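PDB 4MJE: probable glutaredoxin ssr2061 from Synechocystis sp., which probably works as a glutathione-disulfide oxidoreductase, using electrons supplied through glutathione, glutathione reductase and NADPH to reduce small disulfides and proteins. Local coordinates for residues A16-Y21 and A34-K39; M30-L35 and S67-F72; Y46-D51 and E56-R61; I71-Q76 and G91-L96. The protein carries 1 engineered substitution. All coordinates share one frame; numbering follows the deposited sequence. Where two conformers were deposited one is given.

Overall arrangement
From the N terminus, the chain runs along strand 18-22, through the CxxC stretch into helix 27-39, and contact 1 closes this first loop by laying the helix back on the strand. Contact 2 begins on the same helix, with A34 and L35 in common, and closes a longer excursion that returns at strand 70-73. Within that excursion lies contact 3, a short local closure between the end of strand 44-47 and helix 52-61. Contact 4 takes over where contact 2 stops, sharing I71 and F72, and fastens the end of strand 70-73, just before the hairpin turn, to helix 93-97. Together they tie helices from both faces to the thioredoxin-type sheet.

Contact 1 (A16-Y21 and A34-K39); sequences AKIEIY and ALLKLK. Engineered in segment 34-39: L38 (natural residue Arg).
L36 reaches from the helix to the face of strand 18-22 and touches I20 and I18 with its two methyl branches. CD1 takes I20: it lies 4.1 Å from I20 CD1 and the same 4.1 Å from I20 CG2, so one leucine methyl sits against both arms of the isoleucine. CD2 turns along the strand to I18, where L36 CD2 and I18 CG2 come within 4.4 Å. The contact is wholly apolar and buried, a fork straddling two residues of one strand face. The first torsion of I20 explains its double touch: with CG1 anti to the backbone N (chi1 -177°) and CG2 between that N and the carbonyl carbon, CD1 and CG2 are both turned to the helix. L36 has CG anti to its carbonyl carbon (chi1 -66°), which carries the two methyls toward the strand. The backbones stay well apart, I18 CA to L36 CA being 9.3 Å, and the gap is bridged by side chains alone. The alternation of the strand does the rest: I18 and I20 face the helix, while E19 faces away and pairs with R61. The engineered L38 lies on the exposed side of the helix and takes no part. This is the first half of the beta-alpha-beta unit formed by strand 18-22, helix 27-39 and strand 44-47. Around it, F43 touches both I18 and L36, I84 of helix 81-89 touches L36, and I71 of strand 70-73 flanks I20 in the sheet.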
loop_
_atom_site.group_PDB
_atom_site.type_symbol
_atom_site.label_atom_id
_atom_site.label_comp_id
_atom_site.label_asym_id
_atom_site.label_seq_id
_atom_site.Cartn_x
_atom_site.Cartn_y
_atom_site.Cartn_z
ATOM N N ALA A 16 7.151 -1.553 7.604
ATOM C CA ALA A 16 6.422 -0.697 6.684
ATOM C C ALA A 16 4.922 -0.901 6.851
ATOM O O ALA A 16 4.440 -2.019 6.998
ATOM C CB ALA A 16 6.831 -0.977 5.230
ATOM N N LYS A 17 4.206 0.211 6.857
ATOM C CA LYS A 17 2.750 0.222 6.879
ATOM C C LYS A 17 2.275 0.463 5.438
ATOM O O LYS A 17 2.442 1.564 4.897
ATOM C CB LYS A 17 2.298 1.329 7.837
ATOM C CG LYS A 17 0.807 1.452 8.009
ATOM C CD LYS A 17 0.481 2.729 8.751
ATOM C CE LYS A 17 -1.000 2.939 8.893
ATOM N NZ LYS A 17 -1.291 4.252 9.526
ATOM N N ILE A 18 1.715 -0.568 4.815
ATOM C CA ILE A 18 1.288 -0.507 3.427
ATOM C C ILE A 18 -0.213 -0.719 3.365
ATOM O O ILE A 18 -0.725 -1.718 3.862
ATOM C CB ILE A 18 2.013 -1.559 2.572
ATOM C CG1 ILE A 18 3.533 -1.352 2.668
ATOM C CG2 ILE A 18 1.556 -1.478 1.126
ATOM C CD1 ILE A 18 4.368 -2.479 2.103
ATOM N N GLU A 19 -0.925 0.246 2.778
ATOM C CA GLU A 19 -2.383 0.244 2.729
ATOM C C GLU A 19 -2.860 0.447 1.306
ATOM O O GLU A 19 -2.329 1.301 0.582
ATOM C CB GLU A 19 -2.973 1.375 3.570
ATOM C CG GLU A 19 -2.555 1.369 5.022
ATOM C CD GLU A 19 -2.840 2.697 5.683
ATOM O OE1 GLU A 19 -3.893 2.834 6.342
ATOM O OE2 GLU A 19 -2.018 3.620 5.539
ATOM N N ILE A 20 -3.867 -0.322 0.921
ATOM C CA ILE A 20 -4.507 -0.101 -0.369
ATOM C C ILE A 20 -6.018 -0.203 -0.234
ATOM O O ILE A 20 -6.528 -1.181 0.317
ATOM C CB ILE A 20 -3.986 -1.089 -1.453
ATOM C CG1 ILE A 20 -4.630 -0.767 -2.804
ATOM C CG2 ILE A 20 -4.191 -2.561 -1.060
ATOM C CD1 ILE A 20 -4.040 -1.499 -3.967
ATOM N N TYR A 21 -6.710 0.848 -0.686
ATOM C CA TYR A 21 -8.161 0.880 -0.746
ATOM C C TYR A 21 -8.624 0.383 -2.118
ATOM O O TYR A 21 -8.101 0.806 -3.157
ATOM C CB TYR A 21 -8.723 2.292 -0.548
ATOM C CG TYR A 21 -8.414 3.013 0.743
ATOM C CD1 TYR A 21 -9.404 3.249 1.689
ATOM C CD2 TYR A 21 -7.153 3.559 0.976
ATOM C CE1 TYR A 21 -9.130 3.972 2.846
ATOM C CE2 TYR A 21 -6.882 4.275 2.126
ATOM C CZ TYR A 21 -7.864 4.474 3.036
ATOM O OH TYR A 21 -7.588 5.218 4.159
ATOM N N ALA A 34 -2.011 -7.226 -7.605
ATOM C CA ALA A 34 -1.085 -8.188 -8.164
ATOM C C ALA A 34 0.350 -7.757 -7.951
ATOM O O ALA A 34 1.189 -8.575 -7.598
ATOM C CB ALA A 34 -1.349 -8.387 -9.626
ATOM N N LEU A 35 0.640 -6.481 -8.154
ATOM C CA LEU A 35 1.995 -5.987 -7.987
ATOM C C LEU A 35 2.464 -6.115 -6.528
ATOM O O LEU A 35 3.583 -6.569 -6.253
ATOM C CB LEU A 35 2.095 -4.538 -8.452
ATOM C CG LEU A 35 3.505 -3.934 -8.415
ATOM C CD1 LEU A 35 4.538 -4.753 -9.205
ATOM C CD2 LEU A 35 3.462 -2.530 -8.936
ATOM N N LEU A 36 1.613 -5.727 -5.582
ATOM C CA LEU A 36 1.954 -5.819 -4.170
ATOM C C LEU A 36 2.182 -7.263 -3.749
ATOM O O LEU A 36 3.107 -7.558 -2.997
ATOM C CB LEU A 36 0.876 -5.151 -3.310
ATOM C CG LEU A 36 0.756 -3.632 -3.482
ATOM C CD1 LEU A 36 -0.473 -3.098 -2.762
ATOM C CD2 LEU A 36 2.009 -2.936 -2.971
ATOM N N LYS A 37 1.329 -8.161 -4.234
ATOM C CA LYS A 37 1.468 -9.571 -3.936
ATOM C C LYS A 37 2.768 -10.111 -4.529
ATOM O O LYS A 37 3.471 -10.865 -3.878
ATOM C CB LYS A 37 0.241 -10.353 -4.412
ATOM C CG LYS A 37 -0.990 -10.036 -3.595
ATOM C CD LYS A 37 -2.183 -10.752 -4.135
ATOM C CE LYS A 37 -3.387 -10.552 -3.238
ATOM N NZ LYS A 37 -4.571 -11.274 -3.807
ATOM N N LEU A 38 3.126 -9.710 -5.740
ATOM C CA LEU A 38 4.337 -10.227 -6.368
ATOM C C LEU A 38 5.600 -9.732 -5.646
ATOM O O LEU A 38 6.633 -10.404 -5.674
ATOM C CB LEU A 38 4.333 -9.883 -7.860
ATOM C CG LEU A 38 3.268 -10.678 -8.643
ATOM C CD1 LEU A 38 3.105 -10.130 -10.060
ATOM C CD2 LEU A 38 3.587 -12.179 -8.707
ATOM N N LYS A 39 5.544 -8.561 -5.017
ATOM C CA LYS A 39 6.650 -8.092 -4.179
ATOM C C LYS A 39 6.815 -8.918 -2.887
ATOM O O LYS A 39 7.886 -8.922 -2.280
ATOM C CB LYS A 39 6.475 -6.600 -3.820
ATOM C CG LYS A 39 6.499 -5.646 -4.997
ATOM C CD LYS A 39 7.860 -5.610 -5.625
ATOM C CE LYS A 39 7.943 -4.528 -6.674
ATOM N NZ LYS A 39 9.254 -4.518 -7.322
#

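Contact 2 (M30-L35 and S67-F72); sequences MRALAL and SLPQIF
A32 against P69 and I71 is a small, buried apolar contact that seats helix 27-39 on the cis-proline corner leading into strand 70-73, close to the CxxC motif of C26 and C29. The methyl of A32 does all the work on the helix side. Its CB rests 3.9 Å from P69 CG, at the outer rim of the pyrrolidine ring, and 4.3 Å from I71 CD1, the tip of the next inward-facing side chain. The single carbon thus rests over the junction of the ring and the isoleucine methyl, and with only a methyl at this position the helix backbone is near the corner: A32 CA and P69 CA are 7.5 Å apart. P69 follows a cis peptide bond, the cis-proline that marks the thioredoxin fold beside its active-site cysteines; here P69 also touches F28 and C29. A sulfate ion, probably from the crystallisation liquor, lies about 4 Å from the P69 side chain at the nearest atoms. Q70, next along the strand, folds its amide back on its own segment. Q70 NE2 donates to S67 O at 2.9 Å, with an N-H...O angle of 153°, approaching from above the carbonyl plane, 54° out of it. The other end of this amide, OE1, is engaged by H77 of the neighbouring strand, so both polar atoms of the buried side chain are used. I20 of strand 18-22 touches all three of A32, P69 and I71, and I84 of helix 81-89 adds a further contact to I71.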
loop_
_atom_site.group_PDB
_atom_site.type_symbol
_atom_site.label_atom_id
_atom_site.label_comp_id
_atom_site.label_asym_id
_atom_site.label_seq_id
_atom_site.Cartn_x
_atom_site.Cartn_y
_atom_site.Cartn_z
ATOM N N MET A 30 -7.305 -4.668 -9.048
ATOM C CA MET A 30 -6.763 -6.008 -9.210
ATOM C C MET A 30 -5.310 -5.960 -9.699
ATOM O O MET A 30 -4.467 -6.716 -9.222
ATOM C CB MET A 30 -7.654 -6.793 -10.169
ATOM C CG MET A 30 -9.009 -7.167 -9.586
ATOM S SD MET A 30 -10.193 -7.626 -10.850
ATOM C CE MET A 30 -9.439 -9.125 -11.460
ATOM N N ARG A 31 -4.998 -5.055 -10.615
ATOM C CA ARG A 31 -3.635 -4.946 -11.117
ATOM C C ARG A 31 -2.668 -4.453 -10.028
ATOM O O ARG A 31 -1.520 -4.905 -9.940
ATOM C CB ARG A 31 -3.607 -4.004 -12.327
ATOM C CG ARG A 31 -2.308 -3.969 -13.109
ATOM C CD ARG A 31 -2.420 -3.119 -14.354
ATOM N NE ARG A 31 -3.472 -3.628 -15.222
ATOM C CZ ARG A 31 -4.107 -2.916 -16.150
ATOM N NH1 ARG A 31 -3.793 -1.643 -16.356
ATOM N NH2 ARG A 31 -5.061 -3.488 -16.869
ATOM N N ALA A 32 -3.111 -3.500 -9.212
ATOM C CA ALA A 32 -2.278 -2.962 -8.138
ATOM C C ALA A 32 -2.049 -4.050 -7.084
ATOM O O ALA A 32 -0.946 -4.229 -6.573
ATOM C CB ALA A 32 -2.947 -1.746 -7.533
ATOM N N LEU A 33 -3.098 -4.794 -6.750
ATOM C CA LEU A 33 -2.975 -5.902 -5.809
ATOM C C LEU A 33 -1.989 -6.943 -6.309
ATOM O O LEU A 33 -1.197 -7.465 -5.525
ATOM C CB LEU A 33 -4.327 -6.555 -5.573
ATOM C CG LEU A 33 -5.309 -5.761 -4.705
ATOM C CD1 LEU A 33 -6.713 -6.374 -4.833
ATOM C CD2 LEU A 33 -4.888 -5.685 -3.258
ATOM N N ALA A 34 -2.011 -7.226 -7.605
ATOM C CA ALA A 34 -1.085 -8.188 -8.164
ATOM C C ALA A 34 0.350 -7.757 -7.951
ATOM O O ALA A 34 1.189 -8.575 -7.598
ATOM C CB ALA A 34 -1.349 -8.387 -9.626
ATOM N N LEU A 35 0.640 -6.481 -8.154
ATOM C CA LEU A 35 1.995 -5.987 -7.987
ATOM C C LEU A 35 2.464 -6.115 -6.528
ATOM O O LEU A 35 3.583 -6.569 -6.253
ATOM C CB LEU A 35 2.095 -4.538 -8.452
ATOM C CG LEU A 35 3.505 -3.934 -8.415
ATOM C CD1 LEU A 35 4.538 -4.753 -9.205
ATOM C CD2 LEU A 35 3.462 -2.530 -8.936
ATOM N N SER A 67 -11.308 8.019 -6.842
ATOM C CA SER A 67 -10.890 6.986 -7.795
ATOM C C SER A 67 -10.234 5.843 -7.027
ATOM O O SER A 67 -9.742 6.043 -5.906
ATOM C CB SER A 67 -9.936 7.562 -8.848
ATOM O OG SER A 67 -8.740 8.052 -8.251
ATOM N N LEU A 68 -10.224 4.656 -7.627
ATOM C CA LEU A 68 -9.639 3.472 -7.005
ATOM C C LEU A 68 -8.570 2.873 -7.908
ATOM O O LEU A 68 -8.641 2.969 -9.121
ATOM C CB LEU A 68 -10.720 2.415 -6.771
ATOM C CG LEU A 68 -11.827 2.814 -5.803
ATOM C CD1 LEU A 68 -12.941 1.793 -5.838
ATOM C CD2 LEU A 68 -11.251 2.976 -4.404
ATOM N N PRO A 69 -7.555 2.242 -7.330
ATOM C CA PRO A 69 -7.264 2.146 -5.902
ATOM C C PRO A 69 -6.600 3.417 -5.381
ATOM O O PRO A 69 -6.205 4.286 -6.153
ATOM C CB PRO A 69 -6.258 0.988 -5.844
ATOM C CG PRO A 69 -5.528 1.115 -7.114
ATOM C CD PRO A 69 -6.564 1.511 -8.135
ATOM N N GLN A 70 -6.430 3.497 -4.061
ATOM C CA GLN A 70 -5.538 4.502 -3.455
ATOM C C GLN A 70 -4.577 3.772 -2.522
ATOM O O GLN A 70 -4.998 2.938 -1.714
ATOM C CB GLN A 70 -6.310 5.591 -2.690
ATOM C CG GLN A 70 -7.287 6.390 -3.552
ATOM C CD GLN A 70 -6.597 7.217 -4.599
ATOM O OE1 GLN A 70 -5.402 7.506 -4.488
ATOM N NE2 GLN A 70 -7.333 7.597 -5.637
ATOM N N ILE A 71 -3.300 4.086 -2.657
ATOM C CA ILE A 71 -2.231 3.399 -1.962
ATOM C C ILE A 71 -1.458 4.364 -1.093
ATOM O O ILE A 71 -1.151 5.460 -1.514
ATOM C CB ILE A 71 -1.276 2.749 -2.992
ATOM C CG1 ILE A 71 -2.034 1.704 -3.813
ATOM C CG2 ILE A 71 -0.065 2.115 -2.321
ATOM C CD1 ILE A 71 -1.497 1.522 -5.200
ATOM N N PHE A 72 -1.163 3.907 0.129
ATOM C CA PHE A 72 -0.363 4.632 1.117
ATOM C C PHE A 72 0.775 3.736 1.594
ATOM O O PHE A 72 0.570 2.560 1.849
ATOM C CB PHE A 72 -1.230 5.069 2.320
ATOM C CG PHE A 72 -2.290 6.083 1.962
ATOM C CD1 PHE A 72 -3.438 5.686 1.290
ATOM C CD2 PHE A 72 -2.131 7.431 2.263
ATOM C CE1 PHE A 72 -4.411 6.622 0.937
ATOM C CE2 PHE A 72 -3.128 8.347 1.916
ATOM C CZ PHE A 72 -4.238 7.929 1.240
#

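Contact 3 (Y46-D51 and E56-R61); sequences YCIDGD and EAMAAR
Y46 and R61 meet edge to edge: R61 NH1 stands 4.4 Å from Y46 CE2, near the plane of the phenol ring, and that ring edge lies near the guanidinium plane in turn. The two flat groups are inclined by roughly 54°, so this is neither a stack nor a cation-pi contact. Farther along, just past the strand end, I48 and M58 form the apolar half, I48 CD1 lying 4.4 Å from M58 SD. M58 is extended as far as SD, with CG anti to the backbone N (chi1 -176°) and SD anti to CA, and the sulfur also packs on L68. Just after the strand, within 46-51, the chain turns sharply. I48 O receives D51 N at 2.9 Å in a type II turn in which G50 takes positive phi, and D51 then serves as N-cap of helix 52-61, its OD1 accepting A54 N. The contact therefore folds this helix back beside the end of strand 44-47, on the face of the sheet remote from helix 27-39. The polar ends find their real partners next door: Y46 OH bonds to E19 OE1, while R61 gives NH2 to E19 OE2 and NH1 to Y21 OH. E19 thus links tyrosine and arginine through its two oxygens, which probably fixes the guanidinium at the ring edge, and the carboxylate would be expected to stabilise the positive charge of R61.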
loop_
_atom_site.group_PDB
_atom_site.type_symbol
_atom_site.label_atom_id
_atom_site.label_comp_id
_atom_site.label_asym_id
_atom_site.label_seq_id
_atom_site.Cartn_x
_atom_site.Cartn_y
_atom_site.Cartn_z
ATOM N N TYR A 46 -8.050 -2.406 2.251
ATOM C CA TYR A 46 -9.349 -1.934 2.693
ATOM C C TYR A 46 -10.290 -2.144 1.507
ATOM O O TYR A 46 -10.358 -1.326 0.607
ATOM C CB TYR A 46 -9.265 -0.462 3.079
ATOM C CG TYR A 46 -8.215 -0.144 4.096
ATOM C CD1 TYR A 46 -7.997 -0.971 5.196
ATOM C CD2 TYR A 46 -7.444 0.988 3.985
ATOM C CE1 TYR A 46 -7.048 -0.667 6.152
ATOM C CE2 TYR A 46 -6.494 1.285 4.922
ATOM C CZ TYR A 46 -6.300 0.460 6.014
ATOM O OH TYR A 46 -5.374 0.735 6.988
ATOM N N CYS A 47 -10.938 -3.300 1.469
ATOM C CA CYS A 47 -11.897 -3.548 0.429
ATOM C C CYS A 47 -13.219 -2.912 0.805
ATOM O O CYS A 47 -13.876 -3.318 1.769
ATOM C CB CYS A 47 -12.031 -5.040 0.175
ATOM S SG CYS A 47 -13.186 -5.457 -1.081
ATOM N N ILE A 48 -13.588 -1.895 0.037
ATOM C CA ILE A 48 -14.699 -1.043 0.418
ATOM C C ILE A 48 -15.859 -1.148 -0.558
ATOM O O ILE A 48 -16.658 -0.209 -0.654
ATOM C CB ILE A 48 -14.233 0.435 0.637
ATOM C CG1 ILE A 48 -13.636 1.047 -0.632
ATOM C CG2 ILE A 48 -13.196 0.489 1.763
ATOM C CD1 ILE A 48 -13.412 2.577 -0.547
ATOM N N ASP A 49 -16.004 -2.307 -1.217
ATOM C CA ASP A 49 -17.168 -2.584 -2.079
ATOM C C ASP A 49 -18.453 -2.096 -1.421
ATOM O O ASP A 49 -18.792 -2.527 -0.321
ATOM C CB ASP A 49 -17.365 -4.092 -2.325
ATOM C CG ASP A 49 -16.234 -4.743 -3.072
ATOM O OD1 ASP A 49 -15.139 -4.177 -3.177
ATOM O OD2 ASP A 49 -16.458 -5.864 -3.567
ATOM N N GLY A 50 -19.173 -1.217 -2.104
ATOM C CA GLY A 50 -20.476 -0.783 -1.647
ATOM C C GLY A 50 -20.479 0.063 -0.381
ATOM O O GLY A 50 -21.542 0.325 0.178
ATOM N N ASP A 51 -19.321 0.533 0.049
ATOM C CA ASP A 51 -19.212 1.257 1.312
ATOM C C ASP A 51 -18.909 2.732 1.054
ATOM O O ASP A 51 -17.753 3.126 0.909
ATOM C CB ASP A 51 -18.152 0.576 2.184
ATOM C CG ASP A 51 -18.244 0.987 3.630
ATOM O OD1 ASP A 51 -18.520 2.170 3.882
ATOM O OD2 ASP A 51 -18.029 0.114 4.493
ATOM N N GLU A 56 -15.537 7.954 1.586
ATOM C CA GLU A 56 -15.329 9.328 2.036
ATOM C C GLU A 56 -14.142 9.426 3.013
ATOM O O GLU A 56 -13.410 10.407 3.002
ATOM C CB GLU A 56 -16.614 9.863 2.672
ATOM C CG GLU A 56 -17.842 9.947 1.739
ATOM C CD GLU A 56 -17.514 10.320 0.322
ATOM O OE1 GLU A 56 -16.780 11.303 0.135
ATOM O OE2 GLU A 56 -18.001 9.627 -0.592
ATOM N N ALA A 57 -13.935 8.416 3.850
ATOM C CA ALA A 57 -12.746 8.372 4.698
ATOM C C ALA A 57 -11.509 8.306 3.819
ATOM O O ALA A 57 -10.539 9.016 4.072
ATOM C CB ALA A 57 -12.792 7.172 5.644
ATOM N N MET A 58 -11.545 7.458 2.791
ATOM C CA MET A 58 -10.439 7.385 1.841
ATOM C C MET A 58 -10.171 8.742 1.199
ATOM O O MET A 58 -9.026 9.200 1.169
ATOM C CB MET A 58 -10.762 6.379 0.736
ATOM C CG MET A 58 -9.627 6.169 -0.237
ATOM S SD MET A 58 -10.132 5.212 -1.671
ATOM C CE MET A 58 -10.950 6.482 -2.642
ATOM N N ALA A 59 -11.220 9.395 0.695
ATOM C CA ALA A 59 -11.055 10.678 0.003
ATOM C C ALA A 59 -10.448 11.734 0.924
ATOM O O ALA A 59 -9.687 12.596 0.487
ATOM C CB ALA A 59 -12.383 11.154 -0.542
ATOM N N ALA A 60 -10.789 11.665 2.204
ATOM C CA ALA A 60 -10.282 12.628 3.169
ATOM C C ALA A 60 -8.754 12.528 3.300
ATOM O O ALA A 60 -8.085 13.513 3.620
ATOM C CB ALA A 60 -10.948 12.397 4.502
ATOM N N ARG A 61 -8.204 11.336 3.080
ATOM C CA ARG A 61 -6.752 11.126 3.096
ATOM C C ARG A 61 -6.078 11.243 1.745
ATOM O O ARG A 61 -4.867 11.439 1.668
ATOM C CB ARG A 61 -6.419 9.717 3.565
ATOM C CG ARG A 61 -6.471 9.464 5.018
ATOM C CD ARG A 61 -6.134 8.003 5.256
ATOM N NE ARG A 61 -4.714 7.718 5.435
ATOM C CZ ARG A 61 -4.188 6.494 5.398
ATOM N NH1 ARG A 61 -4.952 5.447 5.107
ATOM N NH2 ARG A 61 -2.910 6.302 5.650
#

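Contact 4 (I71-Q76 and G91-L96); sequences IFIDDQ and GKLDPL
I73 ends the inner strand of the C-terminal hairpin of the thioredoxin fold, and its side chain docks on the short helix 93-97. Starting at CB, the side chain already points to the helix. There it divides, with CG1 anti to the carbonyl carbon (chi1 -62°) and CG2 anti to the backbone N. CG1 serves as a spacer that carries CD1 up to two leucines, which meet it from the same general side: CD1 lies 4.2 Å from L96 CB and 4.3 Å from L93 CD1. L93 leaves the helix at an angle, yet its tip comes back to I73, and the side chain also packs on I84 and L35, joining this contact to the core. Just past I73 the chain reverses in a type I' turn, where I73 N and Q76 O, and Q76 N and I73 O, are each 3.0 Å apart; this pair of bonds closes the hairpin at I73. D74 and D75 in the turn hold K17, through its backbone N and its NZ respectively. The branch methyl makes the tightest touch, against the helix backbone and not a side chain: I73 CG2 sits 3.3 Å from L96 O, at about 130° to the C=O bond.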
loop_
_atom_site.group_PDB
_atom_site.type_symbol
_atom_site.label_atom_id
_atom_site.label_comp_id
_atom_site.label_asym_id
_atom_site.label_seq_id
_atom_site.Cartn_x
_atom_site.Cartn_y
_atom_site.Cartn_z
ATOM N N ILE A 71 -3.300 4.086 -2.657
ATOM C CA ILE A 71 -2.231 3.399 -1.962
ATOM C C ILE A 71 -1.458 4.364 -1.093
ATOM O O ILE A 71 -1.151 5.460 -1.514
ATOM C CB ILE A 71 -1.276 2.749 -2.992
ATOM C CG1 ILE A 71 -2.034 1.704 -3.813
ATOM C CG2 ILE A 71 -0.065 2.115 -2.321
ATOM C CD1 ILE A 71 -1.497 1.522 -5.200
ATOM N N PHE A 72 -1.163 3.907 0.129
ATOM C CA PHE A 72 -0.363 4.632 1.117
ATOM C C PHE A 72 0.775 3.736 1.594
ATOM O O PHE A 72 0.570 2.560 1.849
ATOM C CB PHE A 72 -1.230 5.069 2.320
ATOM C CG PHE A 72 -2.290 6.083 1.962
ATOM C CD1 PHE A 72 -3.438 5.686 1.290
ATOM C CD2 PHE A 72 -2.131 7.431 2.263
ATOM C CE1 PHE A 72 -4.411 6.622 0.937
ATOM C CE2 PHE A 72 -3.128 8.347 1.916
ATOM C CZ PHE A 72 -4.238 7.929 1.240
ATOM N N ILE A 73 1.947 4.327 1.754
ATOM C CA ILE A 73 3.093 3.635 2.335
ATOM C C ILE A 73 3.673 4.534 3.414
ATOM O O ILE A 73 4.003 5.686 3.141
ATOM C CB ILE A 73 4.174 3.313 1.278
ATOM C CG1 ILE A 73 3.622 2.373 0.206
ATOM C CG2 ILE A 73 5.406 2.664 1.931
ATOM C CD1 ILE A 73 4.563 2.193 -0.965
ATOM N N ASP A 74 3.787 4.007 4.628
ATOM C CA ASP A 74 4.214 4.770 5.800
ATOM C C ASP A 74 3.510 6.109 5.898
ATOM O O ASP A 74 4.103 7.145 6.164
ATOM C CB ASP A 74 5.725 4.927 5.817
ATOM C CG ASP A 74 6.417 3.641 6.184
ATOM O OD1 ASP A 74 5.738 2.767 6.788
ATOM O OD2 ASP A 74 7.616 3.498 5.864
ATOM N N ASP A 75 2.211 6.033 5.651
ATOM C CA ASP A 75 1.269 7.130 5.815
ATOM C C ASP A 75 1.338 8.166 4.710
ATOM O O ASP A 75 0.556 9.107 4.713
ATOM C CB ASP A 75 1.382 7.784 7.210
ATOM C CG ASP A 75 0.866 6.887 8.308
ATOM O OD1 ASP A 75 -0.099 6.139 8.069
ATOM O OD2 ASP A 75 1.426 6.930 9.412
ATOM N N GLN A 76 2.234 7.978 3.745
ATOM C CA GLN A 76 2.294 8.871 2.595
ATOM C C GLN A 76 1.410 8.368 1.462
ATOM O O GLN A 76 1.455 7.197 1.098
ATOM C CB GLN A 76 3.725 8.979 2.088
ATOM C CG GLN A 76 3.845 9.934 0.924
ATOM C CD GLN A 76 5.248 10.017 0.374
ATOM O OE1 GLN A 76 5.997 9.034 0.379
ATOM N NE2 GLN A 76 5.620 11.199 -0.103
ATOM N N GLY A 91 12.292 2.131 -10.988
ATOM C CA GLY A 91 13.172 1.544 -9.995
ATOM C C GLY A 91 13.045 2.154 -8.618
ATOM O O GLY A 91 13.949 2.002 -7.802
ATOM N N LYS A 92 11.914 2.787 -8.336
ATOM C CA LYS A 92 11.747 3.550 -7.117
ATOM C C LYS A 92 10.735 2.946 -6.153
ATOM O O LYS A 92 10.517 3.512 -5.078
ATOM C CB LYS A 92 11.304 4.965 -7.458
ATOM C CG LYS A 92 12.342 5.765 -8.202
ATOM C CD LYS A 92 11.879 7.173 -8.369
ATOM C CE LYS A 92 12.964 8.042 -8.924
ATOM N NZ LYS A 92 12.317 9.085 -9.755
ATOM N N LEU A 93 10.118 1.821 -6.490
ATOM C CA LEU A 93 9.129 1.247 -5.588
ATOM C C LEU A 93 9.802 0.439 -4.495
ATOM O O LEU A 93 9.461 0.594 -3.324
ATOM C CB LEU A 93 8.137 0.368 -6.346
ATOM C CG LEU A 93 7.005 -0.204 -5.490
ATOM C CD1 LEU A 93 6.224 0.867 -4.738
ATOM C CD2 LEU A 93 6.070 -0.997 -6.379
ATOM N N ASP A 94 10.750 -0.417 -4.851
ATOM C CA ASP A 94 11.388 -1.245 -3.841
ATOM C C ASP A 94 11.936 -0.437 -2.635
ATOM O O ASP A 94 11.681 -0.796 -1.497
ATOM C CB ASP A 94 12.470 -2.138 -4.464
ATOM C CG ASP A 94 11.893 -3.252 -5.344
ATOM O OD1 ASP A 94 12.617 -3.738 -6.243
ATOM O OD2 ASP A 94 10.739 -3.644 -5.138
ATOM N N PRO A 95 12.655 0.673 -2.858
ATOM C CA PRO A 95 13.129 1.429 -1.687
ATOM C C PRO A 95 12.013 1.866 -0.718
ATOM O O PRO A 95 12.223 1.940 0.490
ATOM C CB PRO A 95 13.799 2.666 -2.307
ATOM C CG PRO A 95 14.157 2.272 -3.672
ATOM C CD PRO A 95 13.141 1.249 -4.121
ATOM N N LEU A 96 10.843 2.176 -1.266
ATOM C CA LEU A 96 9.724 2.647 -0.453
ATOM C C LEU A 96 9.108 1.548 0.396
ATOM O O LEU A 96 8.516 1.821 1.440
ATOM C CB LEU A 96 8.643 3.264 -1.338
ATOM C CG LEU A 96 9.035 4.555 -2.062
ATOM C CD1 LEU A 96 7.930 4.988 -3.003
ATOM C CD2 LEU A 96 9.366 5.679 -1.088
#